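PDB 6UTC: transcriptional activator ToxR from Vibrio vulnificus, which activates transcription as a membrane-spanning regulator, its periplasmic domain probably acting as a sensor that interacts with ToxS and bile salts. Local coordinates for residues S14-L18 against L28-P34; H33-W39 against G67-L73; C46-Y50 against L75-H79. All coordinates share one frame; numbering follows the deposited sequence.

Contact 1. Residues S14-L18 against L28-P34; sequences SKFRL and LTPLNHP. With SO4 (sulfate ion), chain B.
Arg-17 NH2 is held between a backbone carbonyl and an anion: it donates to His-33 O at 2.9 Å and to O2 of a sulfate ion, also at 2.9 Å. Both acceptors lie at the guanidinium edge. His-33 O is close to the guanidinium plane, although the nitrogen itself sits 39° out of the carbonyl plane. NH1 makes a second bond to the same sulfate O2, so that oxygen bridges the two ends of the group. Along the same edge as His-33 O, NE reaches Leu-31 O at 2.9 Å in a weak, bent bond. The side chain leaves the backbone with CG between N and the carbonyl carbon (chi1 57°) and then runs extended to NE. It lies alongside Thr-29, whose CG2 covers the middle of one guanidinium face, 3.5 Å from CZ. Thr-29 OG1 turns to Ala-65 O of the next strand.

The backbones form an antiparallel beta hairpin at the edge of the sheet. Arg-17 and Thr-29 are a hydrogen-bonded pair of it, with Arg-17 N to Thr-29 O at 2.8 Å and Thr-29 N returning a bond to Arg-17 O. From Pro-30 to His-33 the chain makes a type I turn, and Leu-31 N still reaches back to Lys-15 O. Leu-18 and Leu-28 share the face of the sheet away from Arg-17 and Thr-29, Leu-18 CD1 meeting Leu-28 CD2 at 3.9 Å. Phe-16 presents its ring edge to the Thr-29 to Pro-30 peptide, CD1 being 3.7 Å from Pro-30 N. His-33 ND1 donates to Pro-34 O on a lone pair, which steadies the imidazole.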
loop_
_atom_site.group_PDB
_atom_site.type_symbol
_atom_site.label_atom_id
_atom_site.label_comp_id
_atom_site.label_asym_id
_atom_site.label_seq_id
_atom_site.Cartn_x
_atom_site.Cartn_y
_atom_site.Cartn_z
ATOM N N SER A 14 8.005 14.703 7.196
ATOM C CA SER A 14 7.403 13.397 7.439
ATOM C C SER A 14 5.882 13.489 7.554
ATOM O O SER A 14 5.248 12.658 8.206
ATOM C CB SER A 14 7.993 12.759 8.701
ATOM O OG SER A 14 7.800 13.589 9.832
ATOM N N LYS A 15 5.304 14.512 6.927
ATOM C CA LYS A 15 3.858 14.656 6.859
ATOM C C LYS A 15 3.341 13.985 5.596
ATOM O O LYS A 15 3.994 14.026 4.546
ATOM C CB LYS A 15 3.469 16.132 6.850
ATOM C CG LYS A 15 3.823 16.863 8.138
ATOM C CD LYS A 15 4.043 18.339 7.867
ATOM C CE LYS A 15 4.923 18.971 8.932
ATOM N NZ LYS A 15 5.721 20.097 8.365
ATOM N N PHE A 16 2.174 13.352 5.711
ATOM C CA PHE A 16 1.582 12.571 4.635
ATOM C C PHE A 16 0.266 13.179 4.180
ATOM O O PHE A 16 -0.501 13.713 4.993
ATOM C CB PHE A 16 1.325 11.136 5.116
ATOM C CG PHE A 16 2.576 10.395 5.469
ATOM C CD1 PHE A 16 3.411 9.904 4.485
ATOM C CD2 PHE A 16 2.929 10.208 6.792
ATOM C CE1 PHE A 16 4.570 9.230 4.810
ATOM C CE2 PHE A 16 4.096 9.532 7.122
ATOM C CZ PHE A 16 4.913 9.049 6.128
ATOM N N ARG A 17 0.001 13.087 2.881
ATOM C CA ARG A 17 -1.306 13.411 2.336
ATOM C C ARG A 17 -2.026 12.116 1.987
ATOM O O ARG A 17 -1.393 11.102 1.661
ATOM C CB ARG A 17 -1.206 14.322 1.105
ATOM C CG ARG A 17 -0.369 13.795 -0.060
ATOM C CD ARG A 17 -0.238 14.864 -1.158
ATOM N NE ARG A 17 0.668 14.437 -2.231
ATOM C CZ ARG A 17 0.281 13.721 -3.278
ATOM N NH1 ARG A 17 -0.982 13.331 -3.365
ATOM N NH2 ARG A 17 1.146 13.352 -4.218
ATOM N N LEU A 18 -3.359 12.147 2.078
ATOM C CA LEU A 18 -4.190 10.963 1.867
ATOM C C LEU A 18 -4.569 10.837 0.399
ATOM O O LEU A 18 -5.397 11.607 -0.100
ATOM C CB LEU A 18 -5.449 11.045 2.723
ATOM C CG LEU A 18 -6.429 9.869 2.642
ATOM C CD1 LEU A 18 -5.844 8.600 3.195
ATOM C CD2 LEU A 18 -7.714 10.234 3.381
ATOM N N LEU A 28 -1.447 6.600 1.886
ATOM C CA LEU A 28 -0.779 7.867 2.143
ATOM C C LEU A 28 0.466 7.985 1.288
ATOM O O LEU A 28 1.053 6.978 0.884
ATOM C CB LEU A 28 -0.332 7.943 3.601
ATOM C CG LEU A 28 -1.419 7.823 4.656
ATOM C CD1 LEU A 28 -0.782 7.617 6.025
ATOM C CD2 LEU A 28 -2.286 9.069 4.649
ATOM N N THR A 29 0.872 9.223 1.020
ATOM C CA THR A 29 2.152 9.480 0.378
ATOM C C THR A 29 2.721 10.743 1.004
ATOM O O THR A 29 1.957 11.568 1.513
ATOM C CB THR A 29 2.001 9.598 -1.153
ATOM O OG1 THR A 29 3.282 9.551 -1.785
ATOM C CG2 THR A 29 1.311 10.875 -1.572
ATOM N N PRO A 30 4.043 10.912 1.026
ATOM C CA PRO A 30 4.595 12.154 1.573
ATOM C C PRO A 30 3.980 13.373 0.891
ATOM O O PRO A 30 3.640 13.348 -0.295
ATOM C CB PRO A 30 6.098 12.030 1.288
ATOM C CG PRO A 30 6.337 10.550 1.284
ATOM C CD PRO A 30 5.107 9.978 0.613
ATOM N N LEU A 31 3.839 14.453 1.671
ATOM C CA LEU A 31 3.098 15.644 1.249
ATOM C C LEU A 31 3.446 16.075 -0.164
ATOM O O LEU A 31 2.563 16.321 -0.994
ATOM C CB LEU A 31 3.387 16.799 2.208
ATOM C CG LEU A 31 2.773 18.138 1.798
ATOM C CD1 LEU A 31 1.252 18.062 1.825
ATOM C CD2 LEU A 31 3.271 19.238 2.721
ATOM N N ASN A 32 4.735 16.193 -0.452
ATOM C CA ASN A 32 5.152 16.719 -1.735
ATOM C C ASN A 32 5.627 15.650 -2.706
ATOM O O ASN A 32 6.231 15.982 -3.733
ATOM C CB ASN A 32 6.180 17.830 -1.541
ATOM C CG ASN A 32 5.553 19.077 -0.954
ATOM O OD1 ASN A 32 4.575 19.582 -1.490
ATOM N ND2 ASN A 32 6.071 19.531 0.163
ATOM N N HIS A 33 5.348 14.382 -2.422
ATOM C CA HIS A 33 5.691 13.339 -3.366
ATOM C C HIS A 33 4.987 13.598 -4.700
ATOM O O HIS A 33 3.862 14.092 -4.730
ATOM C CB HIS A 33 5.257 11.991 -2.798
ATOM C CG HIS A 33 5.801 10.827 -3.550
ATOM N ND1 HIS A 33 5.242 10.364 -4.724
ATOM C CD2 HIS A 33 6.863 10.027 -3.294
ATOM C CE1 HIS A 33 5.950 9.341 -5.169
ATOM N NE2 HIS A 33 6.939 9.113 -4.318
ATOM N N PRO A 34 5.618 13.246 -5.815
ATOM C CA PRO A 34 4.984 13.432 -7.126
ATOM C C PRO A 34 3.701 12.629 -7.255
ATOM O O PRO A 34 3.425 11.716 -6.451
ATOM C CB PRO A 34 6.058 12.913 -8.102
ATOM C CG PRO A 34 7.356 13.059 -7.368
ATOM C CD PRO A 34 7.011 12.781 -5.932
HETATM S S SO4 B . -1.759 12.567 -6.703
HETATM O O1 SO4 B . -1.354 13.932 -7.029
HETATM O O2 SO4 B . -0.675 11.883 -6.004
HETATM O O3 SO4 B . -2.012 11.856 -7.962
HETATM O O4 SO4 B . -2.963 12.608 -5.883
#

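Contact 2. Residues H33-W39 against G67-L73; sequences HPPLQAW and GGQGNQL. With SO4 (sulfate ion), chain B.
Trp-39 meets Gly-68 and Leu-73 with different parts of its indole. At the edge, NE1 donates to Gly-68 O at 2.9 Å, in the carbonyl plane and on a lone pair. Over one face of the six-membered ring stands Leu-73 CB, 3.6 Å from the centroid and almost on the ring normal, a CH-pi contact. The far rim of the ring points into the 68-72 turn, with CH2 3.6 Å from Asn-71 O. Leu-36 joins this apolar patch through one branch, CD2 touching Leu-73 CD1 at 3.7 Å and lying close to Gly-67 O.

Around this, Gln-69 folds back at chi2 (-58°), which carries its amide over Gly-67. NE2 donates in a nearly straight bond to Gly-67 O and more weakly, at 3.3 Å, to Pro-35 O across the contact. The aliphatic edge of Pro-34 rests against OE1. Farther along, Gly-67 N gives its hydrogen to His-33 NE2 at 2.9 Å, tilted 22° from the ring plane. With NE2 accepting and ND1 donating, the imidazole is probably neutral.

The Trp-39 position is set in turn by the short 3-10 segment 37-39, where Trp-39 N bonds Leu-36 O. At its start Leu-36 N and Gln-37 N donate to the sulfate ion, the latter at 3.0 Å to O3.

The whole contact fastens the loop between strand 25-30 and helix 40-52 to the turn joining strands 62-67 and 72-78. Leu-36 also rests on Ala-65 of strand 62-67, while Ile-92 of strand 88-93 packs against both Trp-39 and Leu-73.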
loop_
_atom_site.group_PDB
_atom_site.type_symbol
_atom_site.label_atom_id
_atom_site.label_comp_id
_atom_site.label_asym_id
_atom_site.label_seq_id
_atom_site.Cartn_x
_atom_site.Cartn_y
_atom_site.Cartn_z
ATOM N N HIS A 33 5.348 14.382 -2.422
ATOM C CA HIS A 33 5.691 13.339 -3.366
ATOM C C HIS A 33 4.987 13.598 -4.700
ATOM O O HIS A 33 3.862 14.092 -4.730
ATOM C CB HIS A 33 5.257 11.991 -2.798
ATOM C CG HIS A 33 5.801 10.827 -3.550
ATOM N ND1 HIS A 33 5.242 10.364 -4.724
ATOM C CD2 HIS A 33 6.863 10.027 -3.294
ATOM C CE1 HIS A 33 5.950 9.341 -5.169
ATOM N NE2 HIS A 33 6.939 9.113 -4.318
ATOM N N PRO A 34 5.618 13.246 -5.815
ATOM C CA PRO A 34 4.984 13.432 -7.126
ATOM C C PRO A 34 3.701 12.629 -7.255
ATOM O O PRO A 34 3.425 11.716 -6.451
ATOM C CB PRO A 34 6.058 12.913 -8.102
ATOM C CG PRO A 34 7.356 13.059 -7.368
ATOM C CD PRO A 34 7.011 12.781 -5.932
ATOM N N PRO A 35 2.903 12.903 -8.288
ATOM C CA PRO A 35 1.583 12.274 -8.400
ATOM C C PRO A 35 1.658 10.759 -8.554
ATOM O O PRO A 35 2.560 10.215 -9.190
ATOM C CB PRO A 35 0.981 12.934 -9.647
ATOM C CG PRO A 35 1.757 14.213 -9.820
ATOM C CD PRO A 35 3.128 13.904 -9.351
ATOM N N LEU A 36 0.677 10.086 -7.956
ATOM C CA LEU A 36 0.571 8.636 -8.010
ATOM C C LEU A 36 -0.787 8.148 -8.491
ATOM O O LEU A 36 -1.011 6.935 -8.509
ATOM C CB LEU A 36 0.873 8.028 -6.634
ATOM C CG LEU A 36 2.328 8.129 -6.198
ATOM C CD1 LEU A 36 2.462 7.682 -4.750
ATOM C CD2 LEU A 36 3.228 7.292 -7.109
ATOM N N GLN A 37 -1.680 9.049 -8.909
ATOM C CA GLN A 37 -3.036 8.656 -9.297
ATOM C C GLN A 37 -3.057 7.486 -10.284
ATOM O O GLN A 37 -3.918 6.601 -10.192
ATOM C CB GLN A 37 -3.787 9.873 -9.858
ATOM C CG GLN A 37 -5.192 9.574 -10.366
ATOM C CD GLN A 37 -6.099 9.008 -9.292
ATOM O OE1 GLN A 37 -6.046 9.422 -8.134
ATOM N NE2 GLN A 37 -6.938 8.047 -9.672
ATOM N N ALA A 38 -2.106 7.445 -11.216
ATOM C CA ALA A 38 -2.086 6.381 -12.216
ATOM C C ALA A 38 -1.914 4.993 -11.603
ATOM O O ALA A 38 -2.276 3.993 -12.232
ATOM C CB ALA A 38 -0.974 6.625 -13.234
ATOM N N TRP A 39 -1.355 4.906 -10.406
ATOM C CA TRP A 39 -1.159 3.623 -9.750
ATOM C C TRP A 39 -2.368 3.170 -8.955
ATOM O O TRP A 39 -2.353 2.058 -8.428
ATOM C CB TRP A 39 0.037 3.708 -8.801
ATOM C CG TRP A 39 1.358 3.757 -9.499
ATOM C CD1 TRP A 39 2.039 4.876 -9.910
ATOM C CD2 TRP A 39 2.173 2.640 -9.852
ATOM N NE1 TRP A 39 3.224 4.510 -10.506
ATOM C CE2 TRP A 39 3.338 3.144 -10.468
ATOM C CE3 TRP A 39 2.038 1.257 -9.699
ATOM C CZ2 TRP A 39 4.351 2.318 -10.939
ATOM C CZ3 TRP A 39 3.050 0.430 -10.169
ATOM C CH2 TRP A 39 4.195 0.968 -10.775
ATOM N N GLY A 67 7.656 6.299 -4.774
ATOM C CA GLY A 67 8.267 5.875 -6.031
ATOM C C GLY A 67 7.292 6.041 -7.167
ATOM O O GLY A 67 6.648 7.084 -7.292
ATOM N N GLY A 68 7.190 5.029 -8.025
ATOM C CA GLY A 68 6.162 5.042 -9.046
ATOM C C GLY A 68 6.399 5.967 -10.211
ATOM O O GLY A 68 5.519 6.108 -11.062
ATOM N N GLN A 69 7.555 6.617 -10.285
ATOM C CA GLN A 69 7.791 7.506 -11.417
ATOM C C GLN A 69 8.323 6.740 -12.615
ATOM O O GLN A 69 8.116 7.167 -13.761
ATOM C CB GLN A 69 8.666 8.681 -10.977
ATOM C CG GLN A 69 8.109 9.335 -9.701
ATOM C CD GLN A 69 6.676 9.831 -9.864
ATOM O OE1 GLN A 69 6.421 10.745 -10.634
ATOM N NE2 GLN A 69 5.739 9.229 -9.141
ATOM N N GLY A 70 8.964 5.605 -12.376
ATOM C CA GLY A 70 9.230 4.606 -13.385
ATOM C C GLY A 70 8.224 3.479 -13.296
ATOM O O GLY A 70 7.033 3.699 -13.045
ATOM N N ASN A 71 8.700 2.248 -13.454
ATOM C CA ASN A 71 7.803 1.104 -13.501
ATOM C C ASN A 71 7.671 0.378 -12.169
ATOM O O ASN A 71 7.080 -0.702 -12.131
ATOM C CB ASN A 71 8.210 0.128 -14.610
ATOM C CG ASN A 71 9.574 -0.489 -14.380
ATOM O OD1 ASN A 71 10.229 -0.241 -13.369
ATOM N ND2 ASN A 71 10.012 -1.307 -15.333
ATOM N N GLN A 72 8.188 0.950 -11.082
ATOM C CA GLN A 72 8.188 0.299 -9.777
ATOM C C GLN A 72 7.611 1.231 -8.719
ATOM O O GLN A 72 7.984 2.409 -8.651
ATOM C CB GLN A 72 9.600 -0.123 -9.371
ATOM C CG GLN A 72 9.629 -1.037 -8.167
ATOM C CD GLN A 72 10.928 -1.822 -8.044
ATOM O OE1 GLN A 72 11.198 -2.430 -7.007
ATOM N NE2 GLN A 72 11.742 -1.805 -9.098
ATOM N N LEU A 73 6.715 0.694 -7.898
ATOM C CA LEU A 73 6.106 1.399 -6.779
ATOM C C LEU A 73 6.426 0.659 -5.486
ATOM O O LEU A 73 6.410 -0.576 -5.453
ATOM C CB LEU A 73 4.586 1.447 -6.972
ATOM C CG LEU A 73 3.802 2.248 -5.921
ATOM C CD1 LEU A 73 3.936 3.745 -6.206
ATOM C CD2 LEU A 73 2.338 1.856 -5.884
HETATM S S SO4 B . -1.759 12.567 -6.703
HETATM O O1 SO4 B . -1.354 13.932 -7.029
HETATM O O2 SO4 B . -0.675 11.883 -6.004
HETATM O O3 SO4 B . -2.012 11.856 -7.962
HETATM O O4 SO4 B . -2.963 12.608 -5.883
HETATM O O HOH W 1 4.059 11.290 -11.395
#

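Contact 3. Residues C46-Y50 against L75-H79; sequences CVNKY and LNYIH
Tyr-50 leaves helix 40-52 with CG opposite its backbone N (chi1 -168°), while Tyr-77 leaves strand 72-78 with CG beside its own N (chi1 -78°). These torsions slide the two phenols past each other in opposite directions and lay one ring over the other. The result is a face-to-face stack with centroids 3.8 Å apart and planes only 10° from parallel. Contact is closer on one side, where Tyr-50 CD2 meets Tyr-77 CD1 at 3.5 Å, than along the other rims. Because the two side chains point in opposite directions, Tyr-50 OH lies near Tyr-77 CB and Tyr-77 OH near Tyr-50 CB.

The Tyr-50 hydroxyl goes on to His-79, lying 2.7 Å from NE2 in a hydrogen bond that either atom could donate. NE2 approaches the phenol at its edge, near the ring plane, and the imidazole is turned obliquely to the phenol, so the two rings meet rim to rim. ND1 makes a weak bond to Ser-58 O, leaving both imidazole nitrogens engaged. Tyr-50, Tyr-77 and His-79 thus form an aromatic cluster, extended by His-54, whose ring stacks with Tyr-50.

The Tyr-77 hydroxyl points at the helix, 3.5 Å from Val-47 CG2 and 3.3 Å from Cys-46 SG. The sulfur sits at the edge of the Tyr-77 ring, a sulfur-aromatic contact, and also touches Leu-75 CD1 at 3.6 Å. The same sulfur is disulfide-bonded to Cys-103, so the link that constrains this periplasmic domain is embedded among these core side chains.

Helix 40-52 here packs on one face of the sheet, its 46-50 segment running roughly along strand 75-78 at a moderate angle. Val-88 and Leu-90 of strand 88-93 adjoin Tyr-77, Val-63 and Ala-65 of strand 62-67 adjoin Leu-75, and Pro-60 borders both tyrosines.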
loop_
_atom_site.group_PDB
_atom_site.type_symbol
_atom_site.label_atom_id
_atom_site.label_comp_id
_atom_site.label_asym_id
_atom_site.label_seq_id
_atom_site.Cartn_x
_atom_site.Cartn_y
_atom_site.Cartn_z
ATOM N N CYS A 46 -3.842 -4.374 -4.659
ATOM C CA CYS A 46 -2.870 -4.814 -3.665
ATOM C C CYS A 46 -3.461 -4.768 -2.259
ATOM O O CYS A 46 -3.333 -5.724 -1.490
ATOM C CB CYS A 46 -1.617 -3.949 -3.766
ATOM S SG CYS A 46 -0.190 -4.613 -2.871
ATOM N N VAL A 47 -4.139 -3.673 -1.920
ATOM C CA VAL A 47 -4.780 -3.575 -0.612
ATOM C C VAL A 47 -5.846 -4.652 -0.456
ATOM O O VAL A 47 -5.962 -5.283 0.603
ATOM C CB VAL A 47 -5.331 -2.155 -0.405
ATOM C CG1 VAL A 47 -6.162 -2.062 0.885
ATOM C CG2 VAL A 47 -4.172 -1.146 -0.397
ATOM N N ASN A 48 -6.631 -4.891 -1.513
ATOM C CA ASN A 48 -7.628 -5.968 -1.493
ATOM C C ASN A 48 -6.987 -7.313 -1.165
ATOM O O ASN A 48 -7.469 -8.053 -0.299
ATOM C CB ASN A 48 -8.310 -6.033 -2.867
ATOM C CG ASN A 48 -9.225 -7.256 -3.037
ATOM O OD1 ASN A 48 -8.761 -8.384 -3.242
ATOM N ND2 ASN A 48 -10.524 -7.023 -2.980
ATOM N N LYS A 49 -5.907 -7.657 -1.865
ATOM C CA LYS A 49 -5.287 -8.960 -1.661
ATOM C C LYS A 49 -4.601 -9.039 -0.304
ATOM O O LYS A 49 -4.609 -10.093 0.344
ATOM C CB LYS A 49 -4.300 -9.266 -2.785
ATOM C CG LYS A 49 -4.895 -9.162 -4.174
ATOM C CD LYS A 49 -6.223 -9.875 -4.303
ATOM C CE LYS A 49 -6.056 -11.373 -4.310
ATOM N NZ LYS A 49 -7.355 -12.049 -4.620
ATOM N N TYR A 50 -4.019 -7.928 0.152
ATOM C CA TYR A 50 -3.347 -7.934 1.443
ATOM C C TYR A 50 -4.346 -8.152 2.560
ATOM O O TYR A 50 -4.057 -8.857 3.535
ATOM C CB TYR A 50 -2.613 -6.616 1.622
ATOM C CG TYR A 50 -1.641 -6.597 2.777
ATOM C CD1 TYR A 50 -0.357 -7.092 2.625
ATOM C CD2 TYR A 50 -1.997 -6.068 4.005
ATOM C CE1 TYR A 50 0.552 -7.073 3.666
ATOM C CE2 TYR A 50 -1.089 -6.041 5.060
ATOM C CZ TYR A 50 0.182 -6.544 4.872
ATOM O OH TYR A 50 1.109 -6.526 5.898
ATOM N N LEU A 75 5.216 0.001 -1.636
ATOM C CA LEU A 75 4.101 0.092 -0.697
ATOM C C LEU A 75 4.563 -0.416 0.660
ATOM O O LEU A 75 5.033 -1.553 0.773
ATOM C CB LEU A 75 2.918 -0.748 -1.175
ATOM C CG LEU A 75 2.249 -0.259 -2.453
ATOM C CD1 LEU A 75 1.213 -1.261 -2.946
ATOM C CD2 LEU A 75 1.610 1.101 -2.243
ATOM N N ASN A 76 4.428 0.415 1.678
ATOM C CA ASN A 76 4.802 0.050 3.038
ATOM C C ASN A 76 3.526 -0.082 3.861
ATOM O O ASN A 76 2.868 0.923 4.162
ATOM C CB ASN A 76 5.756 1.087 3.623
ATOM C CG ASN A 76 7.210 0.764 3.317
ATOM O OD1 ASN A 76 7.792 -0.134 3.928
ATOM N ND2 ASN A 76 7.784 1.451 2.357
ATOM N N TYR A 77 3.173 -1.318 4.197
ATOM C CA TYR A 77 2.000 -1.593 5.017
ATOM C C TYR A 77 2.366 -1.468 6.484
ATOM O O TYR A 77 3.302 -2.132 6.954
ATOM C CB TYR A 77 1.503 -3.004 4.732
ATOM C CG TYR A 77 0.722 -3.111 3.448
ATOM C CD1 TYR A 77 -0.634 -2.848 3.430
ATOM C CD2 TYR A 77 1.343 -3.456 2.259
ATOM C CE1 TYR A 77 -1.366 -2.934 2.262
ATOM C CE2 TYR A 77 0.616 -3.546 1.078
ATOM C CZ TYR A 77 -0.738 -3.291 1.100
ATOM O OH TYR A 77 -1.470 -3.375 -0.071
ATOM N N ILE A 78 1.637 -0.624 7.197
ATOM C CA ILE A 78 1.882 -0.364 8.607
ATOM C C ILE A 78 0.689 -0.870 9.400
ATOM O O ILE A 78 -0.467 -0.566 9.071
ATOM C CB ILE A 78 2.151 1.128 8.861
ATOM C CG1 ILE A 78 3.429 1.550 8.125
ATOM C CG2 ILE A 78 2.265 1.398 10.359
ATOM C CD1 ILE A 78 3.631 3.047 8.013
ATOM N N HIS A 79 0.975 -1.667 10.413
ATOM C CA HIS A 79 -0.038 -2.245 11.283
ATOM C C HIS A 79 -0.084 -1.508 12.615
ATOM O O HIS A 79 0.740 -0.645 12.914
ATOM C CB HIS A 79 0.260 -3.733 11.476
ATOM C CG HIS A 79 0.098 -4.527 10.221
ATOM N ND1 HIS A 79 -0.997 -5.329 9.983
ATOM C CD2 HIS A 79 0.869 -4.599 9.112
ATOM C CE1 HIS A 79 -0.884 -5.869 8.781
ATOM N NE2 HIS A 79 0.234 -5.438 8.230
#

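Overall arrangement
From the N terminus, contact 1 comes first and closes the hairpin of strands 16-22 and 25-30 at the edge of the sheet. The chain then passes directly into contact 2, which shares His-33 and Pro-34 and the same sulfate ion, and which closes the long loop from residue 39 to 67. Helix 40-52, with 46-50, lies inside that loop but its partner 75-79 lies beyond 67-73, so contact 3 crosses contact 2, while contact 1 stands in series with both. Strands 25-30 and 62-67, parallel neighbours, with helix 40-52 between them, make a beta-alpha-beta crossover: contact 2 ties its entrance to the sheet and contact 3 its helix, about 16 Å away between centres.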